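Side-chain contacts in superoxide dismutase [Fe] (PDB 1COJ), which destroys superoxide radicals, converting two superoxide anions and two protons to hydrogen peroxide and oxygen with one iron ion per subunit: residues 26-31 with 83-88; 70-75 with 147-152; 166-171 with 178-183. All blocks are in the same frame, centred on the assembly; numbering follows the deposited sequence.

Interaction 1: residues 26-31 with 83-88; sequences PHFEAH and LYFGML. With FE (Fe (III) ion), chain B.
His27 and Phe28 both set CG opposite the backbone N (chi1 -160° and -166°), while Phe85 sets its CG opposite the carbonyl carbon. These torsions bring the Phe85 ring against both residues of helix 21-47. Phe85 presents its edge to His27: CZ stands over one face of the imidazole, off its centre, 3.8 Å from His27 CG. The pair is T-shaped, with planes 70° apart. Phe85 in turn receives an edge. Phe28 CD1 lies over one phenyl face near the rim, 3.5 Å from Phe85 CD2. The opposite face of Phe85 is covered by CD2 of its own neighbour, Tyr84. The four rings form an aromatic cluster between the two long helices of the alpha-hairpin domain, at the iron site. His27 NE2 binds the iron at 2.1 Å, and His81, Asp163, His167 and water 2 complete the coordination. On the other side of the imidazole, ND1 donates to water 1 at 2.9 Å. Metal and water bonds at its two nitrogens thus fix the rotation of the His27 ring. The same water is hydrogen-bonded to Tyr84 OH. That hydroxyl also bonds to Tyr180 OH. Were Phe85 an alanine, one face of His27 would probably lose its aromatic cover, and Phe28 CD1 the ring it rests on. Tyr84 CE2 meets His27 CE1 obliquely at 3.7 Å.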
loop_
_atom_site.group_PDB
_atom_site.type_symbol
_atom_site.label_atom_id
_atom_site.label_comp_id
_atom_site.label_asym_id
_atom_site.label_seq_id
_atom_site.Cartn_x
_atom_site.Cartn_y
_atom_site.Cartn_z
ATOM N N PRO A 26 3.360 -8.778 25.836
ATOM C CA PRO A 26 4.121 -8.590 24.599
ATOM C C PRO A 26 3.661 -7.383 23.784
ATOM O O PRO A 26 4.470 -6.724 23.130
ATOM C CB PRO A 26 3.889 -9.905 23.852
ATOM C CG PRO A 26 2.524 -10.307 24.291
ATOM C CD PRO A 26 2.564 -10.018 25.775
ATOM N N HIS A 27 2.373 -7.074 23.854
ATOM C CA HIS A 27 1.821 -5.949 23.105
ATOM C C HIS A 27 2.439 -4.631 23.560
ATOM O O HIS A 27 2.861 -3.816 22.732
ATOM C CB HIS A 27 0.296 -5.901 23.256
ATOM C CG HIS A 27 -0.396 -5.113 22.188
ATOM N ND1 HIS A 27 -1.753 -4.863 22.168
ATOM C CD2 HIS A 27 0.102 -4.514 21.074
ATOM C CE1 HIS A 27 -2.027 -4.140 21.072
ATOM N NE2 HIS A 27 -0.931 -3.903 20.373
ATOM N N PHE A 28 2.533 -4.451 24.873
ATOM C CA PHE A 28 3.089 -3.235 25.452
ATOM C C PHE A 28 4.616 -3.221 25.485
ATOM O O PHE A 28 5.247 -2.283 24.998
ATOM C CB PHE A 28 2.547 -3.031 26.872
ATOM C CG PHE A 28 2.800 -1.659 27.425
ATOM C CD1 PHE A 28 1.855 -0.648 27.267
ATOM C CD2 PHE A 28 3.989 -1.370 28.090
ATOM C CE1 PHE A 28 2.088 0.638 27.762
ATOM C CE2 PHE A 28 4.234 -0.091 28.589
ATOM C CZ PHE A 28 3.282 0.916 28.425
ATOM N N GLU A 29 5.200 -4.274 26.046
ATOM C CA GLU A 29 6.645 -4.379 26.192
ATOM C C GLU A 29 7.456 -4.611 24.924
ATOM O O GLU A 29 8.579 -4.126 24.819
ATOM C CB GLU A 29 6.992 -5.457 27.225
ATOM C CG GLU A 29 6.399 -5.222 28.609
ATOM C CD GLU A 29 6.880 -3.934 29.261
ATOM O OE1 GLU A 29 8.004 -3.477 28.956
ATOM O OE2 GLU A 29 6.133 -3.384 30.094
ATOM N N ALA A 30 6.916 -5.358 23.967
ATOM C CA ALA A 30 7.660 -5.629 22.743
ATOM C C ALA A 30 7.260 -4.759 21.558
ATOM O O ALA A 30 8.095 -4.053 20.990
ATOM C CB ALA A 30 7.562 -7.105 22.373
ATOM N N HIS A 31 5.985 -4.813 21.188
ATOM C CA HIS A 31 5.487 -4.049 20.051
ATOM C C HIS A 31 5.503 -2.548 20.243
ATOM O O HIS A 31 6.197 -1.839 19.521
ATOM C CB HIS A 31 4.092 -4.531 19.669
ATOM C CG HIS A 31 4.063 -5.960 19.224
ATOM N ND1 HIS A 31 4.686 -6.380 18.066
ATOM C CD2 HIS A 31 3.551 -7.072 19.800
ATOM C CE1 HIS A 31 4.560 -7.693 17.951
ATOM N NE2 HIS A 31 3.879 -8.139 18.986
ATOM N N LEU A 83 -2.957 5.873 22.637
ATOM C CA LEU A 83 -4.380 6.202 22.690
ATOM C C LEU A 83 -5.197 4.957 23.042
ATOM O O LEU A 83 -6.224 5.035 23.719
ATOM C CB LEU A 83 -4.840 6.766 21.342
ATOM C CG LEU A 83 -4.312 8.148 20.940
ATOM C CD1 LEU A 83 -4.588 8.406 19.472
ATOM C CD2 LEU A 83 -4.963 9.221 21.800
ATOM N N TYR A 84 -4.714 3.808 22.583
ATOM C CA TYR A 84 -5.357 2.521 22.825
ATOM C C TYR A 84 -5.236 2.081 24.292
ATOM O O TYR A 84 -6.243 1.899 24.977
ATOM C CB TYR A 84 -4.742 1.482 21.882
ATOM C CG TYR A 84 -5.157 0.045 22.105
ATOM C CD1 TYR A 84 -6.410 -0.414 21.704
ATOM C CD2 TYR A 84 -4.266 -0.873 22.657
ATOM C CE1 TYR A 84 -6.763 -1.756 21.839
ATOM C CE2 TYR A 84 -4.609 -2.218 22.799
ATOM C CZ TYR A 84 -5.854 -2.653 22.382
ATOM O OH TYR A 84 -6.159 -3.996 22.439
ATOM N N PHE A 85 -4.007 1.933 24.774
ATOM C CA PHE A 85 -3.775 1.519 26.156
ATOM C C PHE A 85 -4.340 2.525 27.152
ATOM O O PHE A 85 -4.958 2.147 28.150
ATOM C CB PHE A 85 -2.278 1.334 26.413
ATOM C CG PHE A 85 -1.667 0.178 25.672
ATOM C CD1 PHE A 85 -2.219 -1.095 25.767
ATOM C CD2 PHE A 85 -0.529 0.360 24.890
ATOM C CE1 PHE A 85 -1.649 -2.170 25.099
ATOM C CE2 PHE A 85 0.051 -0.711 24.217
ATOM C CZ PHE A 85 -0.510 -1.978 24.322
ATOM N N GLY A 86 -4.158 3.808 26.850
ATOM C CA GLY A 86 -4.629 4.870 27.720
ATOM C C GLY A 86 -6.119 4.936 27.983
ATOM O O GLY A 86 -6.551 5.555 28.957
ATOM N N MET A 87 -6.915 4.293 27.141
ATOM C CA MET A 87 -8.354 4.326 27.335
ATOM C C MET A 87 -8.935 3.018 27.864
ATOM O O MET A 87 -10.148 2.817 27.811
ATOM C CB MET A 87 -9.066 4.738 26.042
ATOM C CG MET A 87 -8.951 3.736 24.902
ATOM S SD MET A 87 -9.897 4.238 23.460
ATOM C CE MET A 87 -11.540 3.827 23.985
ATOM N N LEU A 88 -8.080 2.137 28.378
ATOM C CA LEU A 88 -8.534 0.856 28.919
ATOM C C LEU A 88 -8.354 0.773 30.436
ATOM O O LEU A 88 -7.275 1.064 30.960
ATOM C CB LEU A 88 -7.795 -0.306 28.244
ATOM C CG LEU A 88 -8.087 -0.535 26.756
ATOM C CD1 LEU A 88 -7.071 -1.497 26.172
ATOM C CD2 LEU A 88 -9.503 -1.058 26.563
HETATM FE FE FE B . -0.796 -3.265 18.342
HETATM O O HOH W 1 -4.057 -6.121 23.320
HETATM O O HOH W 2 -0.908 -2.633 16.447
#

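Interaction 2: residues 70-75 with 147-152; sequences EETFNY and AHNVYN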
loop_
_atom_site.group_PDB
_atom_site.type_symbol
_atom_site.label_atom_id
_atom_site.label_comp_id
_atom_site.label_asym_id
_atom_site.label_seq_id
_atom_site.Cartn_x
_atom_site.Cartn_y
_atom_site.Cartn_z
ATOM N N GLU A 70 9.030 5.287 6.774
ATOM C CA GLU A 70 8.925 4.548 8.025
ATOM C C GLU A 70 8.709 5.435 9.243
ATOM O O GLU A 70 8.263 4.964 10.292
ATOM C CB GLU A 70 10.122 3.609 8.214
ATOM C CG GLU A 70 10.407 2.693 7.014
ATOM C CD GLU A 70 9.257 1.747 6.650
ATOM O OE1 GLU A 70 9.429 0.965 5.696
ATOM O OE2 GLU A 70 8.190 1.769 7.300
ATOM N N GLU A 71 8.991 6.726 9.109
ATOM C CA GLU A 71 8.769 7.638 10.216
ATOM C C GLU A 71 7.277 7.658 10.527
ATOM O O GLU A 71 6.886 7.659 11.696
ATOM C CB GLU A 71 9.238 9.051 9.878
ATOM C CG GLU A 71 9.082 10.035 11.040
ATOM C CD GLU A 71 9.485 11.449 10.667
ATOM O OE1 GLU A 71 9.166 11.870 9.537
ATOM O OE2 GLU A 71 10.116 12.139 11.496
ATOM N N THR A 72 6.442 7.656 9.487
ATOM C CA THR A 72 4.995 7.675 9.678
ATOM C C THR A 72 4.510 6.353 10.272
ATOM O O THR A 72 3.616 6.337 11.118
ATOM C CB THR A 72 4.211 7.967 8.362
ATOM O OG1 THR A 72 4.434 6.923 7.411
ATOM C CG2 THR A 72 4.639 9.294 7.762
ATOM N N PHE A 73 5.124 5.250 9.851
ATOM C CA PHE A 73 4.756 3.927 10.346
ATOM C C PHE A 73 5.010 3.819 11.845
ATOM O O PHE A 73 4.116 3.446 12.615
ATOM C CB PHE A 73 5.544 2.833 9.616
ATOM C CG PHE A 73 5.166 1.434 10.028
ATOM C CD1 PHE A 73 4.000 0.846 9.548
ATOM C CD2 PHE A 73 5.962 0.720 10.925
ATOM C CE1 PHE A 73 3.626 -0.436 9.952
ATOM C CE2 PHE A 73 5.601 -0.560 11.337
ATOM C CZ PHE A 73 4.429 -1.140 10.852
ATOM N N ASN A 74 6.218 4.182 12.255
ATOM C CA ASN A 74 6.598 4.098 13.654
ATOM C C ASN A 74 5.964 5.144 14.561
ATOM O O ASN A 74 5.515 4.817 15.665
ATOM C CB ASN A 74 8.125 4.070 13.789
ATOM C CG ASN A 74 8.729 2.784 13.227
ATOM O OD1 ASN A 74 9.274 2.766 12.125
ATOM N ND2 ASN A 74 8.609 1.708 13.975
ATOM N N TYR A 75 5.858 6.382 14.084
ATOM C CA TYR A 75 5.255 7.426 14.902
ATOM C C TYR A 75 3.788 7.117 15.152
ATOM O O TYR A 75 3.296 7.289 16.270
ATOM C CB TYR A 75 5.415 8.803 14.259
ATOM C CG TYR A 75 4.976 9.936 15.161
ATOM C CD1 TYR A 75 5.547 10.119 16.422
ATOM C CD2 TYR A 75 3.977 10.818 14.759
ATOM C CE1 TYR A 75 5.129 11.152 17.265
ATOM C CE2 TYR A 75 3.549 11.854 15.591
ATOM C CZ TYR A 75 4.128 12.016 16.841
ATOM O OH TYR A 75 3.698 13.030 17.666
ATOM N N ALA A 147 -3.075 -0.473 8.321
ATOM C CA ALA A 147 -1.771 -0.480 8.987
ATOM C C ALA A 147 -1.672 0.836 9.757
ATOM O O ALA A 147 -2.546 1.687 9.633
ATOM C CB ALA A 147 -0.638 -0.595 7.963
ATOM N N HIS A 148 -0.612 1.018 10.539
ATOM C CA HIS A 148 -0.453 2.250 11.315
ATOM C C HIS A 148 -0.496 3.502 10.440
ATOM O O HIS A 148 -1.014 4.535 10.860
ATOM C CB HIS A 148 0.880 2.259 12.077
ATOM C CG HIS A 148 1.113 1.050 12.927
ATOM N ND1 HIS A 148 0.150 0.509 13.747
ATOM C CD2 HIS A 148 2.223 0.286 13.102
ATOM C CE1 HIS A 148 0.644 -0.537 14.386
ATOM N NE2 HIS A 148 1.903 -0.691 14.010
ATOM N N ASN A 149 0.026 3.388 9.220
ATOM C CA ASN A 149 0.110 4.516 8.292
ATOM C C ASN A 149 -0.578 4.322 6.938
ATOM O O ASN A 149 -0.163 4.906 5.931
ATOM C CB ASN A 149 1.589 4.878 8.068
ATOM C CG ASN A 149 2.407 3.734 7.436
ATOM O OD1 ASN A 149 3.560 3.923 7.065
ATOM N ND2 ASN A 149 1.805 2.565 7.296
ATOM N N VAL A 150 -1.634 3.517 6.903
ATOM C CA VAL A 150 -2.342 3.280 5.649
ATOM C C VAL A 150 -3.843 3.500 5.815
ATOM O O VAL A 150 -4.503 2.766 6.554
ATOM C CB VAL A 150 -2.071 1.855 5.089
ATOM C CG1 VAL A 150 -2.904 1.603 3.843
ATOM C CG2 VAL A 150 -0.594 1.693 4.762
ATOM N N TYR A 151 -4.353 4.508 5.103
ATOM C CA TYR A 151 -5.767 4.928 5.078
ATOM C C TYR A 151 -6.169 5.940 6.155
ATOM O O TYR A 151 -7.352 6.264 6.307
ATOM C CB TYR A 151 -6.731 3.727 5.064
ATOM C CG TYR A 151 -6.516 2.768 3.902
ATOM C CD1 TYR A 151 -6.830 1.411 4.024
ATOM C CD2 TYR A 151 -5.972 3.212 2.692
ATOM C CE1 TYR A 151 -6.600 0.518 2.968
ATOM C CE2 TYR A 151 -5.741 2.334 1.633
ATOM C CZ TYR A 151 -6.050 0.987 1.775
ATOM O OH TYR A 151 -5.770 0.105 0.750
ATOM N N ASN A 152 -5.180 6.459 6.879
ATOM C CA ASN A 152 -5.430 7.441 7.928
ATOM C C ASN A 152 -5.963 8.706 7.282
ATOM O O ASN A 152 -5.441 9.144 6.255
ATOM C CB ASN A 152 -4.137 7.850 8.652
ATOM C CG ASN A 152 -3.285 6.676 9.085
ATOM O OD1 ASN A 152 -2.909 5.838 8.274
ATOM N ND2 ASN A 152 -2.939 6.638 10.360
HETATM O O HOH W 3 5.487 1.726 6.155
#
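The backbones come closest at Phe73 and Asn149, whose CA atoms are 5.1 Å apart, where a type I turn from Ala147 to Val150 meets helix 63-86. His148 CD2 lies over one face of the Phe73 ring, toward its rim, 3.5 Å from CZ. The two planes are 49° apart, so the rings meet obliquely. Asn149 comes to the same phenyl at its edge, with ND2 3.6 Å from CD1. Its CG sits between the backbone N and the carbonyl carbon (chi1 62°), which brings the amide up to the helix. Asn149 OD1 then lies 3.1 Å from Thr72 OG1 and 3.4 Å from Phe73 CB. The Thr72 hydroxyl is hydrogen-bonded to Val69 O, one turn back. Water 3 donates to Asn149 OD1 at 3.1 Å and to Glu70 OE2 at 2.9 Å. Glu70 also forms salt bridges to Arg65 of the fourth subunit and Arg126 of the second subunit, and that Arg126 makes a cation-pi contact with Phe73. The contact thus joins the helical hairpin to the loop between strands 139-145 and 157-163 of the C-terminal domain. His148 bonds through ND1 to Trp128 and through NE2 to Tyr35. With both nitrogens engaged, the imidazole is held from turning, and it is chiefly the carbon CD2 that is turned to the Phe73 face; the polar link to the helix runs through Asn149 and its water.

Interaction 3: residues 166-171 with 178-183; sequences EHAYYV and PPYIDA. With FE (Fe (III) ion), chain B.
Tyr180 lays one ring face against the CB of Tyr169. Tyr169 CB is 3.4 Å from Tyr180 CG and 3.7 Å from the ring centroid. It sits 25° off the ring normal, which makes this a CH-pi contact. The Tyr169 ring itself is displaced from that face. Its plane is 27° from that of Tyr180, but the rings are slid so far apart that they barely overlap. Their centroids are 5.2 Å apart, and Tyr169 CD2 meets Tyr180 CD2 at 3.7 Å. With CG between the backbone N and the carbonyl carbon (chi1 60°), the Tyr169 ring is carried to the side of the Tyr180 face that CB meets. Glu166 O lies over the centre of one face of the Tyr169 ring. Ala168 CB packs on the far end of the Tyr180 ring, 4.2 Å from CZ. The same methyl also packs on His27. Residues 166-171 follow strand 157-163 and lead into the short helix 170-173, while Tyr180 comes from helix 177-186. The contact therefore folds helix 177-186 back on the piece of chain that carries an iron ligand. That ligand is His167, whose NE2 binds the metal at 2.1 Å, beside water 2. His167 ND1 is hydrogen-bonded to Glu166 of the second subunit, so the site is tied to the subunit interface. Tyr169 OH bonds to Arg177, and Tyr180 OH to Asp163 O, the backbone oxygen of another iron ligand. Contact between the tyrosines is thus apolar, while the bonding of its hydroxyl is likely to hold the Tyr180 ring in place and is consistent with a second-shell role at the iron site.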
loop_
_atom_site.group_PDB
_atom_site.type_symbol
_atom_site.label_atom_id
_atom_site.label_comp_id
_atom_site.label_asym_id
_atom_site.label_seq_id
_atom_site.Cartn_x
_atom_site.Cartn_y
_atom_site.Cartn_z
ATOM N N GLU A 166 -3.135 -8.575 14.506
ATOM C CA GLU A 166 -3.235 -9.897 15.111
ATOM C C GLU A 166 -2.573 -10.032 16.478
ATOM O O GLU A 166 -3.065 -10.765 17.332
ATOM C CB GLU A 166 -2.716 -10.955 14.142
ATOM C CG GLU A 166 -3.547 -11.005 12.876
ATOM C CD GLU A 166 -3.062 -12.021 11.867
ATOM O OE1 GLU A 166 -1.834 -12.214 11.722
ATOM O OE2 GLU A 166 -3.928 -12.620 11.195
ATOM N N HIS A 167 -1.487 -9.302 16.709
ATOM C CA HIS A 167 -0.801 -9.377 17.997
ATOM C C HIS A 167 -1.642 -8.828 19.150
ATOM O O HIS A 167 -1.386 -9.133 20.315
ATOM C CB HIS A 167 0.567 -8.672 17.943
ATOM C CG HIS A 167 0.497 -7.208 17.631
ATOM N ND1 HIS A 167 1.260 -6.586 16.665
ATOM C CD2 HIS A 167 -0.234 -6.222 18.207
ATOM C CE1 HIS A 167 0.974 -5.280 16.690
ATOM N NE2 HIS A 167 0.070 -5.018 17.611
ATOM N N ALA A 168 -2.666 -8.048 18.821
ATOM C CA ALA A 168 -3.526 -7.449 19.833
ATOM C C ALA A 168 -4.478 -8.433 20.521
ATOM O O ALA A 168 -4.855 -8.222 21.682
ATOM C CB ALA A 168 -4.316 -6.300 19.224
ATOM N N TYR A 169 -4.823 -9.523 19.835
ATOM C CA TYR A 169 -5.764 -10.508 20.375
ATOM C C TYR A 169 -5.408 -11.989 20.207
ATOM O O TYR A 169 -6.087 -12.857 20.767
ATOM C CB TYR A 169 -7.153 -10.264 19.771
ATOM C CG TYR A 169 -7.203 -10.372 18.255
ATOM C CD1 TYR A 169 -7.437 -11.597 17.631
ATOM C CD2 TYR A 169 -6.995 -9.253 17.445
ATOM C CE1 TYR A 169 -7.459 -11.710 16.240
ATOM C CE2 TYR A 169 -7.016 -9.354 16.051
ATOM C CZ TYR A 169 -7.245 -10.585 15.455
ATOM O OH TYR A 169 -7.233 -10.701 14.080
ATOM N N TYR A 170 -4.342 -12.286 19.471
ATOM C CA TYR A 170 -3.975 -13.675 19.228
ATOM C C TYR A 170 -3.667 -14.550 20.436
ATOM O O TYR A 170 -3.930 -15.751 20.407
ATOM C CB TYR A 170 -2.854 -13.785 18.195
ATOM C CG TYR A 170 -3.223 -14.722 17.078
ATOM C CD1 TYR A 170 -4.029 -14.297 16.022
ATOM C CD2 TYR A 170 -2.833 -16.056 17.119
ATOM C CE1 TYR A 170 -4.439 -15.191 15.046
ATOM C CE2 TYR A 170 -3.231 -16.942 16.164
ATOM C CZ TYR A 170 -4.036 -16.521 15.128
ATOM O OH TYR A 170 -4.468 -17.451 14.201
ATOM N N VAL A 171 -3.124 -13.964 21.496
ATOM C CA VAL A 171 -2.804 -14.738 22.693
ATOM C C VAL A 171 -4.083 -15.262 23.357
ATOM O O VAL A 171 -4.164 -16.435 23.717
ATOM C CB VAL A 171 -1.991 -13.897 23.717
ATOM C CG1 VAL A 171 -1.775 -14.687 25.011
ATOM C CG2 VAL A 171 -0.649 -13.481 23.115
ATOM N N PRO A 178 -14.095 -11.223 16.870
ATOM C CA PRO A 178 -15.328 -10.728 17.510
ATOM C C PRO A 178 -15.343 -10.696 19.045
ATOM O O PRO A 178 -15.714 -9.680 19.641
ATOM C CB PRO A 178 -16.399 -11.653 16.941
ATOM C CG PRO A 178 -15.901 -11.908 15.565
ATOM C CD PRO A 178 -14.424 -12.163 15.783
ATOM N N PRO A 179 -14.964 -11.803 19.709
ATOM C CA PRO A 179 -14.977 -11.770 21.172
ATOM C C PRO A 179 -13.990 -10.747 21.737
ATOM O O PRO A 179 -14.211 -10.205 22.818
ATOM C CB PRO A 179 -14.614 -13.205 21.559
ATOM C CG PRO A 179 -13.836 -13.701 20.384
ATOM C CD PRO A 179 -14.601 -13.148 19.223
ATOM N N TYR A 180 -12.921 -10.474 20.998
ATOM C CA TYR A 180 -11.927 -9.496 21.427
ATOM C C TYR A 180 -12.530 -8.094 21.368
ATOM O O TYR A 180 -12.331 -7.284 22.278
ATOM C CB TYR A 180 -10.672 -9.591 20.549
ATOM C CG TYR A 180 -9.853 -8.320 20.481
ATOM C CD1 TYR A 180 -9.174 -7.834 21.601
ATOM C CD2 TYR A 180 -9.762 -7.597 19.289
ATOM C CE1 TYR A 180 -8.420 -6.652 21.533
ATOM C CE2 TYR A 180 -9.014 -6.417 19.209
ATOM C CZ TYR A 180 -8.347 -5.951 20.332
ATOM O OH TYR A 180 -7.614 -4.787 20.249
ATOM N N ILE A 181 -13.279 -7.815 20.303
ATOM C CA ILE A 181 -13.911 -6.510 20.142
ATOM C C ILE A 181 -14.904 -6.273 21.282
ATOM O O ILE A 181 -14.963 -5.179 21.845
ATOM C CB ILE A 181 -14.621 -6.390 18.775
ATOM C CG1 ILE A 181 -13.605 -6.586 17.643
ATOM C CG2 ILE A 181 -15.284 -5.026 18.646
ATOM C CD1 ILE A 181 -14.228 -6.756 16.267
ATOM N N ASP A 182 -15.659 -7.308 21.646
ATOM C CA ASP A 182 -16.617 -7.194 22.743
ATOM C C ASP A 182 -15.874 -6.896 24.043
ATOM O O ASP A 182 -16.291 -6.033 24.818
ATOM C CB ASP A 182 -17.431 -8.484 22.903
ATOM C CG ASP A 182 -18.393 -8.721 21.751
ATOM O OD1 ASP A 182 -18.855 -7.734 21.142
ATOM O OD2 ASP A 182 -18.694 -9.898 21.457
ATOM N N ALA A 183 -14.765 -7.595 24.267
ATOM C CA ALA A 183 -13.963 -7.400 25.470
ATOM C C ALA A 183 -13.428 -5.970 25.530
ATOM O O ALA A 183 -13.425 -5.353 26.591
ATOM C CB ALA A 183 -12.820 -8.407 25.520
HETATM FE FE FE B . -0.796 -3.265 18.342
HETATM O O HOH W 2 -0.908 -2.633 16.447
#

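Interactions 1 and 3 meet at the iron, their centres about 13 Å apart. His27 and His167 bind the same metal, and water 2 belongs to both. The hydroxyls of Tyr84 and Tyr180 also join them. Interaction 2 shares helix 63-86 with interaction 1 but lies about 17 Å away, centre to centre; interaction 3 is about 21 Å from it. Along the chain, interactions 1 and 2 cross, and interaction 3 follows both. Interaction 1 is within the alpha-hairpin domain, interaction 3 within the C-terminal domain, and interaction 2 joins the two. All three touch the second subunit, so the iron site, the domain junction and the assembly are linked.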